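Long-range contacts in protein spaetzle C-106 (Drosophila melanogaster, PDB 3E07), which serves, in its activated disulfide-linked dimeric form, as a ligand that activates the Toll receptor in antifungal immunity and in dorsal-ventral patterning of the embryo: residues R14-P19 and K39-I44; H71-T76 and F93-C98. All blocks are in the same frame, centred on the assembly; numbering follows the deposited sequence.

Contact 1: residues R14-P19 and K39-I44; sequences RKLVYP and KQAIQI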
loop_
_atom_site.group_PDB
_atom_site.type_symbol
_atom_site.label_atom_id
_atom_site.label_comp_id
_atom_site.label_asym_id
_atom_site.label_seq_id
_atom_site.Cartn_x
_atom_site.Cartn_y
_atom_site.Cartn_z
ATOM N N ARG A 14 6.510 -0.930 -8.467
ATOM C CA ARG A 14 6.932 -1.682 -7.279
ATOM C C ARG A 14 8.447 -1.839 -7.450
ATOM O O ARG A 14 8.905 -2.339 -8.477
ATOM C CB ARG A 14 6.259 -3.057 -7.252
ATOM C CG ARG A 14 4.915 -3.128 -6.532
ATOM C CD ARG A 14 5.121 -3.615 -5.099
ATOM N NE ARG A 14 4.082 -4.548 -4.660
ATOM C CZ ARG A 14 4.125 -5.234 -3.520
ATOM N NH1 ARG A 14 3.136 -6.054 -3.202
ATOM N NH2 ARG A 14 5.161 -5.108 -2.702
ATOM N N LYS A 15 9.231 -1.402 -6.468
ATOM C CA LYS A 15 10.681 -1.492 -6.600
ATOM C C LYS A 15 11.393 -1.708 -5.263
ATOM O O LYS A 15 10.807 -1.527 -4.201
ATOM C CB LYS A 15 11.210 -0.215 -7.274
ATOM C CG LYS A 15 11.266 0.977 -6.329
ATOM C CD LYS A 15 10.850 2.298 -6.975
ATOM C CE LYS A 15 11.877 2.839 -7.957
ATOM N NZ LYS A 15 11.982 2.002 -9.182
ATOM N N LEU A 16 12.665 -2.099 -5.335
ATOM C CA LEU A 16 13.496 -2.339 -4.157
ATOM C C LEU A 16 14.386 -1.141 -3.873
ATOM O O LEU A 16 15.068 -0.644 -4.755
ATOM C CB LEU A 16 14.378 -3.561 -4.370
ATOM C CG LEU A 16 13.904 -4.869 -3.747
ATOM C CD1 LEU A 16 14.957 -5.935 -4.021
ATOM C CD2 LEU A 16 13.700 -4.687 -2.243
ATOM N N VAL A 17 14.394 -0.686 -2.631
ATOM C CA VAL A 17 15.191 0.474 -2.276
ATOM C C VAL A 17 16.072 0.195 -1.071
ATOM O O VAL A 17 15.852 -0.768 -0.331
ATOM C CB VAL A 17 14.273 1.685 -1.995
ATOM C CG1 VAL A 17 15.098 2.913 -1.638
ATOM C CG2 VAL A 17 13.433 1.972 -3.217
ATOM N N TYR A 18 17.073 1.047 -0.885
ATOM C CA TYR A 18 18.007 0.908 0.222
ATOM C C TYR A 18 18.004 2.110 1.165
ATOM O O TYR A 18 18.058 3.265 0.731
ATOM C CB TYR A 18 19.422 0.715 -0.312
ATOM C CG TYR A 18 19.684 -0.614 -0.955
ATOM C CD1 TYR A 18 20.381 -1.608 -0.274
ATOM C CD2 TYR A 18 19.284 -0.869 -2.267
ATOM C CE1 TYR A 18 20.686 -2.824 -0.885
ATOM C CE2 TYR A 18 19.581 -2.082 -2.889
ATOM C CZ TYR A 18 20.290 -3.053 -2.191
ATOM O OH TYR A 18 20.649 -4.233 -2.809
ATOM N N PRO A 19 17.929 1.853 2.477
ATOM C CA PRO A 19 17.936 2.972 3.422
ATOM C C PRO A 19 19.398 3.402 3.464
ATOM O O PRO A 19 20.296 2.558 3.432
ATOM C CB PRO A 19 17.484 2.327 4.733
ATOM C CG PRO A 19 16.750 1.080 4.288
ATOM C CD PRO A 19 17.622 0.591 3.169
ATOM N N LYS A 39 22.226 -6.862 2.734
ATOM C CA LYS A 39 21.759 -5.577 3.215
ATOM C C LYS A 39 20.245 -5.600 3.196
ATOM O O LYS A 39 19.635 -6.390 2.480
ATOM C CB LYS A 39 22.258 -4.438 2.316
ATOM C CG LYS A 39 23.707 -4.555 1.871
ATOM C CD LYS A 39 24.668 -4.713 3.042
ATOM C CE LYS A 39 26.112 -4.715 2.553
ATOM N NZ LYS A 39 26.335 -5.709 1.457
ATOM N N GLN A 40 19.643 -4.729 3.992
ATOM C CA GLN A 40 18.198 -4.639 4.046
ATOM C C GLN A 40 17.746 -3.771 2.885
ATOM O O GLN A 40 18.233 -2.655 2.693
ATOM C CB GLN A 40 17.753 -4.010 5.363
ATOM C CG GLN A 40 16.254 -4.021 5.573
ATOM C CD GLN A 40 15.744 -2.715 6.153
ATOM O OE1 GLN A 40 14.733 -2.689 6.857
ATOM N NE2 GLN A 40 16.436 -1.619 5.846
ATOM N N ALA A 41 16.831 -4.303 2.091
ATOM C CA ALA A 41 16.309 -3.561 0.967
ATOM C C ALA A 41 14.821 -3.432 1.237
ATOM O O ALA A 41 14.166 -4.394 1.637
ATOM C CB ALA A 41 16.572 -4.308 -0.332
ATOM N N ILE A 42 14.296 -2.237 1.015
ATOM C CA ILE A 42 12.895 -1.967 1.285
ATOM C C ILE A 42 12.013 -1.989 0.047
ATOM O O ILE A 42 12.279 -1.278 -0.922
ATOM C CB ILE A 42 12.760 -0.589 1.982
ATOM C CG1 ILE A 42 13.517 -0.622 3.313
ATOM C CG2 ILE A 42 11.292 -0.231 2.185
ATOM C CD1 ILE A 42 13.623 0.717 4.001
ATOM N N GLN A 43 10.966 -2.810 0.084
ATOM C CA GLN A 43 10.015 -2.898 -1.024
ATOM C C GLN A 43 9.080 -1.692 -1.036
ATOM O O GLN A 43 8.387 -1.445 -0.052
ATOM C CB GLN A 43 9.157 -4.151 -0.891
ATOM C CG GLN A 43 9.739 -5.399 -1.514
ATOM C CD GLN A 43 8.809 -6.579 -1.371
ATOM O OE1 GLN A 43 7.597 -6.408 -1.231
ATOM N NE2 GLN A 43 9.364 -7.785 -1.422
ATOM N N ILE A 44 9.057 -0.936 -2.131
ATOM C CA ILE A 44 8.163 0.209 -2.201
ATOM C C ILE A 44 7.287 0.239 -3.448
ATOM O O ILE A 44 7.567 -0.443 -4.437
ATOM C CB ILE A 44 8.920 1.558 -2.114
ATOM C CG1 ILE A 44 9.606 1.889 -3.439
ATOM C CG2 ILE A 44 9.906 1.513 -0.979
ATOM C CD1 ILE A 44 10.269 3.268 -3.462
#
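Ile44 CD1 fits between Val17 CG2 and the bent chain of Lys15. Ile44 CD1 lies 3.4 Å from Val17 CG2. Lys15 lies alongside Ile44, with its CG 3.5 Å from Ile44 CG1, and then turns away at its end. The first torsion of Ile44 (chi1 76°) sets CG1 between the backbone N and the carbonyl carbon, which swings CG1 and CD1 of Ile44 across toward Lys15 and Val17. On the other face, Leu16 CD2 packs 3.5 Å from Ala41 CB. The small methyl of Ala41 also sits over the centre of the Tyr18 ring, 4.3 Å above its plane. Lys39 CB meets the edge of that ring.

The strands form an antiparallel beta ladder, the two-stranded ribbon of strands 12-17 and 39-47 in this ligand of the cystine-knot clan. Lys15 and Ile44 form one hydrogen-bonded pair, Val17 and Ile42 the next. Ile44 N reaches Lys15 O at 2.8 Å in a nearly straight bond (176°). Leu16 and Gln43 make the non-hydrogen-bonded pair between them.

Ile42 and Ile44 also rest on Ile95 of strand 94-104. Arg14 bends at its second and third torsions, and NH2 comes to 3.1 Å from Gln43 OE1. The guanidinium and amide planes stand 65° apart. Both groups are held from across the dimer: Arg14 NH1 bonds Tyr72 O of the second subunit, and Gln43 OE1 accepts a bond from Gln74 N of that subunit. Lys39, Gln40 and Ala41 pair with a strand of the same neighbour, which carries the sheet across the interface.

Contact 2: residues H71-T76 and F93-C98; sequences HYTQQT and FKIPSC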
loop_
_atom_site.group_PDB
_atom_site.type_symbol
_atom_site.label_atom_id
_atom_site.label_comp_id
_atom_site.label_asym_id
_atom_site.label_seq_id
_atom_site.Cartn_x
_atom_site.Cartn_y
_atom_site.Cartn_z
ATOM N N HIS A 71 0.211 6.556 -1.175
ATOM C CA HIS A 71 0.062 6.226 0.242
ATOM C C HIS A 71 1.428 5.860 0.810
ATOM O O HIS A 71 2.311 5.410 0.076
ATOM C CB HIS A 71 -0.901 5.054 0.427
ATOM C CG HIS A 71 -2.341 5.428 0.279
ATOM N ND1 HIS A 71 -3.364 4.505 0.326
ATOM C CD2 HIS A 71 -2.939 6.637 0.130
ATOM C CE1 HIS A 71 -4.524 5.125 0.217
ATOM N NE2 HIS A 71 -4.292 6.422 0.096
ATOM N N TYR A 72 1.599 6.044 2.116
ATOM C CA TYR A 72 2.855 5.731 2.766
ATOM C C TYR A 72 2.635 4.995 4.076
ATOM O O TYR A 72 1.576 5.085 4.679
ATOM C CB TYR A 72 3.619 7.015 3.103
ATOM C CG TYR A 72 3.836 7.982 1.965
ATOM C CD1 TYR A 72 5.012 7.952 1.212
ATOM C CD2 TYR A 72 2.889 8.958 1.668
ATOM C CE1 TYR A 72 5.240 8.871 0.202
ATOM C CE2 TYR A 72 3.109 9.883 0.660
ATOM C CZ TYR A 72 4.293 9.834 -0.069
ATOM O OH TYR A 72 4.527 10.770 -1.048
ATOM N N THR A 73 3.662 4.274 4.506
ATOM C CA THR A 73 3.677 3.603 5.799
ATOM C C THR A 73 4.943 4.216 6.427
ATOM O O THR A 73 5.711 4.891 5.725
ATOM C CB THR A 73 3.867 2.084 5.680
ATOM O OG1 THR A 73 5.132 1.804 5.067
ATOM C CG2 THR A 73 2.748 1.465 4.859
ATOM N N GLN A 74 5.159 4.021 7.727
ATOM C CA GLN A 74 6.358 4.573 8.366
ATOM C C GLN A 74 6.691 3.888 9.688
ATOM O O GLN A 74 5.811 3.294 10.320
ATOM C CB GLN A 74 6.225 6.097 8.566
ATOM C CG GLN A 74 4.963 6.576 9.253
ATOM C CD GLN A 74 4.883 8.102 9.376
ATOM O OE1 GLN A 74 5.731 8.737 10.006
ATOM N NE2 GLN A 74 3.854 8.689 8.776
ATOM N N GLN A 75 7.960 3.950 10.093
ATOM C CA GLN A 75 8.372 3.332 11.356
ATOM C C GLN A 75 7.534 3.919 12.481
ATOM O O GLN A 75 7.465 5.145 12.645
ATOM C CB GLN A 75 9.854 3.589 11.650
ATOM C CG GLN A 75 10.380 2.797 12.854
ATOM C CD GLN A 75 11.750 3.265 13.327
ATOM O OE1 GLN A 75 11.899 4.374 13.851
ATOM N NE2 GLN A 75 12.757 2.420 13.143
ATOM N N THR A 76 6.904 3.041 13.253
ATOM C CA THR A 76 6.044 3.472 14.349
ATOM C C THR A 76 6.451 2.879 15.695
ATOM O O THR A 76 6.282 1.679 15.938
ATOM C CB THR A 76 4.585 3.080 14.085
ATOM O OG1 THR A 76 4.199 3.517 12.774
ATOM C CG2 THR A 76 3.682 3.722 15.121
ATOM N N PHE A 93 11.541 8.171 8.043
ATOM C CA PHE A 93 11.156 8.626 6.707
ATOM C C PHE A 93 9.896 7.884 6.227
ATOM O O PHE A 93 9.620 6.768 6.662
ATOM C CB PHE A 93 12.310 8.371 5.736
ATOM C CG PHE A 93 12.896 6.997 5.859
ATOM C CD1 PHE A 93 12.197 5.888 5.403
ATOM C CD2 PHE A 93 14.117 6.802 6.492
ATOM C CE1 PHE A 93 12.703 4.598 5.579
ATOM C CE2 PHE A 93 14.631 5.515 6.672
ATOM C CZ PHE A 93 13.922 4.413 6.216
ATOM N N LYS A 94 9.137 8.507 5.329
ATOM C CA LYS A 94 7.925 7.890 4.813
ATOM C C LYS A 94 8.254 6.911 3.700
ATOM O O LYS A 94 9.145 7.155 2.883
ATOM C CB LYS A 94 6.940 8.968 4.336
ATOM C CG LYS A 94 6.158 9.602 5.495
ATOM C CD LYS A 94 5.306 10.750 5.042
ATOM C CE LYS A 94 4.637 11.406 6.220
ATOM N NZ LYS A 94 3.790 12.549 5.781
ATOM N N ILE A 95 7.530 5.798 3.677
ATOM C CA ILE A 95 7.758 4.742 2.704
ATOM C C ILE A 95 6.603 4.585 1.733
ATOM O O ILE A 95 5.542 4.112 2.112
ATOM C CB ILE A 95 7.983 3.404 3.442
ATOM C CG1 ILE A 95 9.246 3.521 4.298
ATOM C CG2 ILE A 95 8.049 2.238 2.451
ATOM C CD1 ILE A 95 9.323 2.488 5.421
ATOM N N PRO A 96 6.804 4.976 0.462
ATOM C CA PRO A 96 5.749 4.864 -0.559
ATOM C C PRO A 96 5.286 3.417 -0.523
ATOM O O PRO A 96 6.080 2.498 -0.734
ATOM C CB PRO A 96 6.480 5.215 -1.853
ATOM C CG PRO A 96 7.564 6.159 -1.375
ATOM C CD PRO A 96 8.064 5.447 -0.136
ATOM N N SER A 97 4.008 3.206 -0.256
ATOM C CA SER A 97 3.533 1.849 -0.116
ATOM C C SER A 97 2.391 1.378 -0.990
ATOM O O SER A 97 2.244 0.180 -1.211
ATOM C CB SER A 97 3.142 1.622 1.347
ATOM O OG SER A 97 2.129 2.542 1.757
ATOM N N CYS A 98 1.591 2.299 -1.502
ATOM C CA CYS A 98 0.421 1.890 -2.261
ATOM C C CYS A 98 -0.049 3.061 -3.111
ATOM O O CYS A 98 -0.098 4.191 -2.644
ATOM C CB CYS A 98 -0.641 1.489 -1.224
ATOM S SG CYS A 98 -2.254 0.755 -1.652
#
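His71 and Thr73 carry the backbone hydrogen bonds from 71-76 to 93-98. Thr73 N donates to Ile95 O, and Thr73 O accepts from Ile95 N at 2.9 Å. His71 N donates to Cys98 O at 2.8 Å. His71 O takes a nearly straight bond from Ser97 N (177°). The hydroxyl OG of Ser97 adds a weak bond to the same oxygen, so two donors of one residue meet it. Between these pairs, Tyr72 CA lies 3.2 Å from Ile95 O in a CA-H...O contact.

Side chains pack on both faces. On one, the Tyr72 ring packs obliquely against Pro96 and Lys94. Its CE1 is 3.9 Å from Pro96 CG, and its CD1 is 3.8 Å from Lys94 CB. Tyr72 and Lys94 cross at about a right angle. Further along this face, Gln74 runs side by side with the extended Lys94 chain, its NE2 3.8 Å from Lys94 CE. On the Thr73 side, Thr73 CG2 touches Ser97 OG at 3.3 Å; the serine points in toward 71-76. The first torsion of Thr73 (chi1 62°) turns OG1 toward Ile95 CB and leaves CG2 beside the serine.

Covalent and aromatic contacts gather at the His71 end. Cys98 SG forms the disulfide to Cys98 of the second subunit. Cys98 SG also lies oblique to the His71 ring, 5.4 Å from the ring centroid. That ring also meets Phe8 of the second subunit, the planes at about 70°.

Ser97 and Cys98 both face His71, which shifts the register by one residue. This is a classic beta bulge, here in an antiparallel ribbon of a cystine-knot-family fold, placed directly beside the interchain disulfide of the dimer.

In the fold
From the N terminus, strand 12-17 comes first. The chain then runs through a partly unmodelled loop and returns as strand 39-47, where contact 1 closes that loop. From strand 39-47 the chain goes on to strand 65-80, then through strand 86-89 to strand 94-104. Contact 2, in series with contact 1, closes this second excursion. The two loops neither nest nor cross. The centres of contacts 1 and 2 lie about 12 Å apart. The contacts touch where Ile44 CB packs against Pro96 O and Ile42 CD1 approaches Phe93 CE1. The two-stranded and three-stranded sheets are thus joined by side-chain packing and by backbone hydrogen bonding between Pro96 and Glu45. Both contacts reach the second subunit.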